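Local structure of putative hydrolase (4X00) at residues Thr66-Leu69 / Gly73-Gly76; Ser82-Thr85 / Arg89-Asp92; Asp93-Ile98 / Ser119-Ala124. The protein is probably a hydrolase of the alpha/beta-hydrolase fold, thought to act as an aryl esterase. All coordinates share one frame; numbering follows the deposited sequence.

Contact 1: residues Thr66-Leu69 / Gly73-Gly76; sequences TYDL and GLSG
At the carboxy-terminal end of strand 63-67, where the central sheet of the alpha/beta-hydrolase fold gives way to a loop, Asp-68 grips Leu-74 and Ser-75 as the chain folds back beside it. Two bonds hold the turn, one using the Asp-68 carboxylate and one the Ser-75 hydroxyl, both with donors in 73-76. The carboxylate oxygen OD2 of Asp-68 accepts the backbone N-H of Leu-74 at 2.8 Å from N to OD2, and the bond is practically straight at 178°. It reaches the oxygen on the anti side, somewhat out of the carboxylate plane. OD2 also takes a salt bridge from Arg-47, which would favour the ionised acid. The second bond has the same sense: the hydroxyl OG of Ser-75, turned beside its own backbone N (chi1 -75°), donates to Asp-68 O at 2.6 Å, coming in above the carbonyl plane, 44° out of it. Asp-68 thus accepts both, once with its side chain and once with its backbone.

Asp-68 to Ser-75 spell the Asp-x-Arg-Gly-His-Gly-x-Ser sequence found in many alpha/beta hydrolases, and each residue type suits its place. Gly-73 has a positive phi, a conformation glycine adopts readily, and its bare CA sits 3.5 Å from Asp-68 OD2, where a side chain would have little space. Ser-75 is small enough to lie against the chain just beyond the strand: its CB is 3.5 Å from Leu-69 O, while its OG comes to 3.3 Å from Asp-68 CB. The hydroxyl also accepts the backbone N-H of Ala-25 on strand 23-30, so one buried oxygen gives and receives a bond. Leu-74 is exposed and contributes mainly its N-H, with CB 3.9 Å from Asp-68 OD2. Leu-69 N donates to His-41 NE2.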
loop_
_atom_site.group_PDB
_atom_site.type_symbol
_atom_site.label_atom_id
_atom_site.label_comp_id
_atom_site.label_asym_id
_atom_site.label_seq_id
_atom_site.Cartn_x
_atom_site.Cartn_y
_atom_site.Cartn_z
ATOM N N THR A 66 4.216 3.607 -9.982
ATOM C CA THR A 66 4.563 3.291 -8.610
ATOM C C THR A 66 5.231 4.523 -7.988
ATOM O O THR A 66 5.658 5.430 -8.701
ATOM C CB THR A 66 5.527 2.084 -8.515
ATOM O OG1 THR A 66 6.681 2.316 -9.335
ATOM C CG2 THR A 66 4.875 0.785 -8.958
ATOM N N TYR A 67 5.338 4.547 -6.664
ATOM C CA TYR A 67 6.117 5.581 -6.002
ATOM C C TYR A 67 6.518 5.102 -4.628
ATOM O O TYR A 67 5.963 4.127 -4.092
ATOM C CB TYR A 67 5.338 6.901 -5.893
ATOM C CG TYR A 67 4.134 6.929 -4.989
ATOM C CD1 TYR A 67 2.921 6.385 -5.406
ATOM C CD2 TYR A 67 4.187 7.542 -3.739
ATOM C CE1 TYR A 67 1.788 6.458 -4.609
ATOM C CE2 TYR A 67 3.075 7.634 -2.926
ATOM C CZ TYR A 67 1.850 7.103 -3.383
ATOM O OH TYR A 67 0.732 7.187 -2.592
ATOM N N ASP A 68 7.504 5.779 -4.034
ATOM C CA ASP A 68 7.895 5.496 -2.663
ATOM C C ASP A 68 7.109 6.419 -1.735
ATOM O O ASP A 68 7.052 7.648 -1.935
ATOM C CB ASP A 68 9.396 5.716 -2.445
ATOM C CG ASP A 68 10.265 4.779 -3.265
ATOM O OD1 ASP A 68 9.779 3.725 -3.741
ATOM O OD2 ASP A 68 11.450 5.114 -3.462
ATOM N N LEU A 69 6.467 5.845 -0.725
ATOM C CA LEU A 69 5.805 6.654 0.321
ATOM C C LEU A 69 6.787 7.592 1.010
ATOM O O LEU A 69 8.001 7.308 1.092
ATOM C CB LEU A 69 5.187 5.754 1.398
ATOM C CG LEU A 69 4.039 4.832 0.963
ATOM C CD1 LEU A 69 3.673 3.936 2.152
ATOM C CD2 LEU A 69 2.857 5.668 0.487
ATOM N N GLY A 73 12.090 4.340 0.920
ATOM C CA GLY A 73 12.770 4.252 -0.362
ATOM C C GLY A 73 13.648 5.457 -0.641
ATOM O O GLY A 73 14.491 5.831 0.203
ATOM N N LEU A 74 13.418 6.115 -1.782
ATOM C CA LEU A 74 14.164 7.323 -2.162
ATOM C C LEU A 74 13.294 8.569 -2.117
ATOM O O LEU A 74 13.705 9.630 -2.622
ATOM C CB LEU A 74 14.815 7.139 -3.544
ATOM C CG LEU A 74 15.796 5.954 -3.623
ATOM C CD1 LEU A 74 16.453 5.900 -5.030
ATOM C CD2 LEU A 74 16.830 5.963 -2.491
ATOM N N SER A 75 12.137 8.483 -1.468
ATOM C CA SER A 75 11.337 9.675 -1.238
ATOM C C SER A 75 11.876 10.486 -0.058
ATOM O O SER A 75 12.707 10.008 0.736
ATOM C CB SER A 75 9.876 9.324 -1.019
ATOM O OG SER A 75 9.288 8.986 -2.270
ATOM N N GLY A 76 11.407 11.725 0.068
ATOM C CA GLY A 76 11.823 12.560 1.185
ATOM C C GLY A 76 11.424 11.962 2.526
ATOM O O GLY A 76 10.411 11.232 2.658
#

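Contact 2: residues Ser82-Thr85 / Arg89-Asp92; sequences SSYT and RWAD
Trp-90 lays the edge of its indole against Tyr-84, the nitrogen side meeting the tyrosine's backbone and the benzo side its ring. The contact lies at the start of a beta-alpha-beta crossover of the alpha/beta-hydrolase fold: the short, weakly bonded helix 82-85 precedes helix 87-100, which carries the chain from strand 63-67 toward strand 107-111. NE1 of Trp-90 donates to Tyr-84 O at 2.8 Å, with an N-H...O angle of 165°. The oxygen lies almost in the indole plane, where the N-H points, while the donor is tilted 19° from the carbonyl plane. Tryptophan suits this buried place because it combines a wide apolar surface with one N-H that can serve a main-chain carbonyl.

The two aromatic side chains run aslant of one another and do not stack. Trp-90 CZ2 arrives at the edge of the tyrosine ring, near its plane, 3.7 Å from Tyr-84 CD1 and 4.0 Å from its CB. The phenol is directed elsewhere, its OH bonding to the carbonyl of Pro-78, so tyrosine pairs an apolar flank with a polar end. Met-200 of helix 198-204 touches both aromatic side chains, and Trp-90 also packs on Leu-113 and Val-117 of helix 113-125.

Arg-89 leans over the other end of the short helix. Its CG lies 3.7 Å from Ser-83 O, and the bend beyond it at chi2 (-70°) carries the guanidinium back across Ser-82 and Ser-83. The strongest polar partner of that group is Asp-20, in a salt bridge from NH1. Ser-82 O lies over one guanidinium face, off toward the rim and 4.3 Å from CZ, and Ser-83 OG approaches NH1 obliquely to 3.7 Å.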
loop_
_atom_site.group_PDB
_atom_site.type_symbol
_atom_site.label_atom_id
_atom_site.label_comp_id
_atom_site.label_asym_id
_atom_site.label_seq_id
_atom_site.Cartn_x
_atom_site.Cartn_y
_atom_site.Cartn_z
ATOM N N SER A 82 5.153 15.008 13.235
ATOM C CA SER A 82 3.877 15.544 12.769
ATOM C C SER A 82 3.754 15.571 11.231
ATOM O O SER A 82 2.661 15.748 10.693
ATOM C CB SER A 82 3.666 16.933 13.360
ATOM O OG SER A 82 4.682 17.820 12.925
ATOM N N SER A 83 4.850 15.339 10.517
ATOM C CA SER A 83 4.777 15.154 9.074
ATOM C C SER A 83 4.246 13.770 8.686
ATOM O O SER A 83 3.949 13.535 7.519
ATOM C CB SER A 83 6.161 15.368 8.456
ATOM O OG SER A 83 6.524 16.733 8.532
ATOM N N TYR A 84 4.096 12.875 9.663
ATOM C CA TYR A 84 3.600 11.520 9.412
ATOM C C TYR A 84 2.302 11.198 10.173
ATOM O O TYR A 84 1.523 10.353 9.735
ATOM C CB TYR A 84 4.668 10.506 9.810
ATOM C CG TYR A 84 5.992 10.678 9.118
ATOM C CD1 TYR A 84 6.203 10.234 7.811
ATOM C CD2 TYR A 84 7.041 11.286 9.789
ATOM C CE1 TYR A 84 7.415 10.402 7.197
ATOM C CE2 TYR A 84 8.254 11.458 9.187
ATOM C CZ TYR A 84 8.452 11.005 7.901
ATOM O OH TYR A 84 9.671 11.140 7.279
ATOM N N THR A 85 2.093 11.797 11.342
ATOM C CA THR A 85 0.946 11.402 12.155
ATOM C C THR A 85 -0.352 11.926 11.563
ATOM O O THR A 85 -1.415 11.374 11.837
ATOM C CB THR A 85 1.081 11.880 13.612
ATOM O OG1 THR A 85 1.353 13.292 13.634
ATOM C CG2 THR A 85 2.221 11.135 14.312
ATOM N N ARG A 89 -1.468 14.071 5.191
ATOM C CA ARG A 89 -0.239 14.339 4.439
ATOM C C ARG A 89 0.017 13.239 3.419
ATOM O O ARG A 89 0.459 13.506 2.293
ATOM C CB ARG A 89 0.998 14.427 5.340
ATOM C CG ARG A 89 1.025 15.511 6.323
ATOM C CD ARG A 89 1.193 16.835 5.626
ATOM N NE ARG A 89 1.096 17.822 6.662
ATOM C CZ ARG A 89 2.131 18.346 7.311
ATOM N NH1 ARG A 89 3.385 18.046 6.972
ATOM N NH2 ARG A 89 1.901 19.218 8.270
ATOM N N TRP A 90 -0.252 12.000 3.815
ATOM C CA TRP A 90 -0.015 10.877 2.912
ATOM C C TRP A 90 -1.059 10.875 1.790
ATOM O O TRP A 90 -0.760 10.525 0.650
ATOM C CB TRP A 90 -0.082 9.546 3.654
ATOM C CG TRP A 90 0.786 9.414 4.903
ATOM C CD1 TRP A 90 0.645 10.084 6.077
ATOM C CD2 TRP A 90 1.873 8.504 5.095
ATOM N NE1 TRP A 90 1.581 9.660 6.989
ATOM C CE2 TRP A 90 2.349 8.687 6.409
ATOM C CE3 TRP A 90 2.490 7.548 4.282
ATOM C CZ2 TRP A 90 3.427 7.954 6.922
ATOM C CZ3 TRP A 90 3.542 6.820 4.791
ATOM C CH2 TRP A 90 3.994 7.011 6.097
ATOM N N ALA A 91 -2.297 11.202 2.134
ATOM C CA ALA A 91 -3.318 11.357 1.116
ATOM C C ALA A 91 -2.960 12.455 0.127
ATOM O O ALA A 91 -3.218 12.311 -1.081
ATOM C CB ALA A 91 -4.686 11.639 1.753
ATOM N N ASP A 92 -2.391 13.555 0.626
ATOM C CA ASP A 92 -1.975 14.639 -0.271
ATOM C C ASP A 92 -0.811 14.231 -1.168
ATOM O O ASP A 92 -0.724 14.709 -2.304
ATOM C CB ASP A 92 -1.601 15.896 0.517
ATOM C CG ASP A 92 -2.799 16.578 1.161
ATOM O OD1 ASP A 92 -3.976 16.263 0.851
ATOM O OD2 ASP A 92 -2.555 17.471 1.988
#

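Contact 3: residues Asp93-Ile98 / Ser119-Ala124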
loop_
_atom_site.group_PDB
_atom_site.type_symbol
_atom_site.label_atom_id
_atom_site.label_comp_id
_atom_site.label_asym_id
_atom_site.label_seq_id
_atom_site.Cartn_x
_atom_site.Cartn_y
_atom_site.Cartn_z
ATOM N N ASP A 93 0.074 13.357 -0.683
ATOM C CA ASP A 93 1.132 12.825 -1.537
ATOM C C ASP A 93 0.503 12.093 -2.725
ATOM O O ASP A 93 0.907 12.293 -3.873
ATOM C CB ASP A 93 2.048 11.822 -0.792
ATOM C CG ASP A 93 2.865 12.443 0.340
ATOM O OD1 ASP A 93 3.043 13.661 0.364
ATOM O OD2 ASP A 93 3.358 11.662 1.181
ATOM N N LEU A 94 -0.460 11.214 -2.436
ATOM C CA LEU A 94 -1.145 10.469 -3.478
ATOM C C LEU A 94 -1.868 11.435 -4.437
ATOM O O LEU A 94 -1.764 11.286 -5.663
ATOM C CB LEU A 94 -2.121 9.484 -2.862
ATOM C CG LEU A 94 -2.972 8.725 -3.880
ATOM C CD1 LEU A 94 -2.105 7.935 -4.884
ATOM C CD2 LEU A 94 -3.903 7.815 -3.115
ATOM N N ALA A 95 -2.551 12.448 -3.899
ATOM C CA ALA A 95 -3.246 13.399 -4.758
ATOM C C ALA A 95 -2.263 14.123 -5.680
ATOM O O ALA A 95 -2.574 14.399 -6.837
ATOM C CB ALA A 95 -4.026 14.399 -3.923
ATOM N N ALA A 96 -1.073 14.433 -5.162
ATOM C CA ALA A 96 -0.085 15.135 -5.959
ATOM C C ALA A 96 0.402 14.266 -7.115
ATOM O O ALA A 96 0.617 14.758 -8.228
ATOM C CB ALA A 96 1.080 15.572 -5.084
ATOM N N ILE A 97 0.601 12.979 -6.855
ATOM C CA ILE A 97 0.967 12.066 -7.937
ATOM C C ILE A 97 -0.154 11.916 -8.967
ATOM O O ILE A 97 0.120 11.970 -10.160
ATOM C CB ILE A 97 1.385 10.750 -7.350
ATOM C CG1 ILE A 97 2.770 11.012 -6.724
ATOM C CG2 ILE A 97 1.413 9.603 -8.390
ATOM C CD1 ILE A 97 3.241 9.984 -5.853
ATOM N N ILE A 98 -1.407 11.773 -8.530
ATOM C CA ILE A 98 -2.530 11.719 -9.475
ATOM C C ILE A 98 -2.539 12.962 -10.354
ATOM O O ILE A 98 -2.717 12.881 -11.571
ATOM C CB ILE A 98 -3.870 11.571 -8.728
ATOM C CG1 ILE A 98 -3.908 10.189 -8.058
ATOM C CG2 ILE A 98 -5.058 11.765 -9.682
ATOM C CD1 ILE A 98 -5.050 9.977 -7.090
ATOM N N SER A 119 -7.806 5.140 2.122
ATOM C CA SER A 119 -8.963 5.595 2.908
ATOM C C SER A 119 -8.875 7.086 3.199
ATOM O O SER A 119 -9.885 7.796 3.130
ATOM C CB SER A 119 -9.083 4.853 4.236
ATOM O OG SER A 119 -9.365 3.494 3.981
ATOM N N ASN A 120 -7.676 7.558 3.545
ATOM C CA ASN A 120 -7.511 8.975 3.843
ATOM C C ASN A 120 -7.678 9.840 2.591
ATOM O O ASN A 120 -8.238 10.942 2.674
ATOM C CB ASN A 120 -6.162 9.214 4.519
ATOM C CG ASN A 120 -6.191 8.834 5.971
ATOM O OD1 ASN A 120 -7.206 9.048 6.645
ATOM N ND2 ASN A 120 -5.061 8.318 6.492
ATOM N N TYR A 121 -7.254 9.326 1.437
ATOM C CA TYR A 121 -7.501 10.005 0.178
ATOM C C TYR A 121 -9.002 10.089 -0.118
ATOM O O TYR A 121 -9.517 11.169 -0.458
ATOM C CB TYR A 121 -6.751 9.290 -0.965
ATOM C CG TYR A 121 -7.103 9.838 -2.318
ATOM C CD1 TYR A 121 -6.461 10.974 -2.814
ATOM C CD2 TYR A 121 -8.123 9.272 -3.075
ATOM C CE1 TYR A 121 -6.799 11.503 -4.057
ATOM C CE2 TYR A 121 -8.456 9.785 -4.313
ATOM C CZ TYR A 121 -7.817 10.915 -4.796
ATOM O OH TYR A 121 -8.179 11.413 -6.040
ATOM N N LEU A 122 -9.705 8.966 0.032
ATOM C CA LEU A 122 -11.159 8.967 -0.159
ATOM C C LEU A 122 -11.835 9.937 0.797
ATOM O O LEU A 122 -12.766 10.649 0.410
ATOM C CB LEU A 122 -11.708 7.563 0.050
ATOM C CG LEU A 122 -11.351 6.591 -1.072
ATOM C CD1 LEU A 122 -11.774 5.187 -0.655
ATOM C CD2 LEU A 122 -12.008 6.971 -2.421
ATOM N N ALA A 123 -11.373 10.000 2.042
ATOM C CA ALA A 123 -12.030 10.887 3.014
ATOM C C ALA A 123 -11.870 12.350 2.622
ATOM O O ALA A 123 -12.810 13.153 2.732
ATOM C CB ALA A 123 -11.467 10.638 4.410
ATOM N N ALA A 124 -10.676 12.702 2.155
ATOM C CA ALA A 124 -10.379 14.108 1.879
ATOM C C ALA A 124 -10.843 14.568 0.493
ATOM O O ALA A 124 -11.252 15.728 0.321
ATOM C CB ALA A 124 -8.872 14.356 2.028
#
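The phenol ring of Tyr-121 has the methyl of Ala-95 at its edge, near the ring plane, while Leu-94 CD2 and Ile-98 CD1 come at it obliquely. In this way one aromatic side chain from helix 113-125 bridges to helix 87-100, its predecessor in the alpha/beta-hydrolase fold. The short segments cross at -76°; at 10.4 Å their axes are well separated, and the length of tyrosine suits this separation. With CG anti to the backbone N (chi1 173°), Tyr-121 extends across to the other helix.

Leu-94, lying at about a right angle to it, touches the base of the side chain, with CD2 3.9 Å from Tyr-121 CB. Ala-95 is small enough to let the ring edge come near its helix, Ala-95 CB standing 4.0 Å from Tyr-121 CE1. Tyr-125 adds another ring beside that of Tyr-121, the planes inclined at about 20°. Ile-98 extends toward the tyrosine from the opposite direction and reaches the phenol end of the ring obliquely: its CD1 methyl lies 3.7 Å from Tyr-121 CZ and 3.6 Å from Tyr-121 OH.

Along the chain the three contacts follow in series, from the end of strand 63-67 through helix 82-85 into helix 87-100 and on to helix 113-125. Contacts 2 and 3 share helix 87-100 and their centres lie about 10 Å apart; the centre of contact 1 is about 14 Å from that of contact 2 and about 15 Å from that of contact 3. Direct packing joins them: Leu-69 CD1 meets Trp-90 CZ3 at 3.9 Å, and Ala-91 CB lies 3.5 Å from Tyr-121 N. Helix 87-100 thus packs both on strand 63-67, where Tyr-67 meets Leu-94 and Ile-97, and on helix 113-125, which starts at the probable nucleophile elbow around Ser-112.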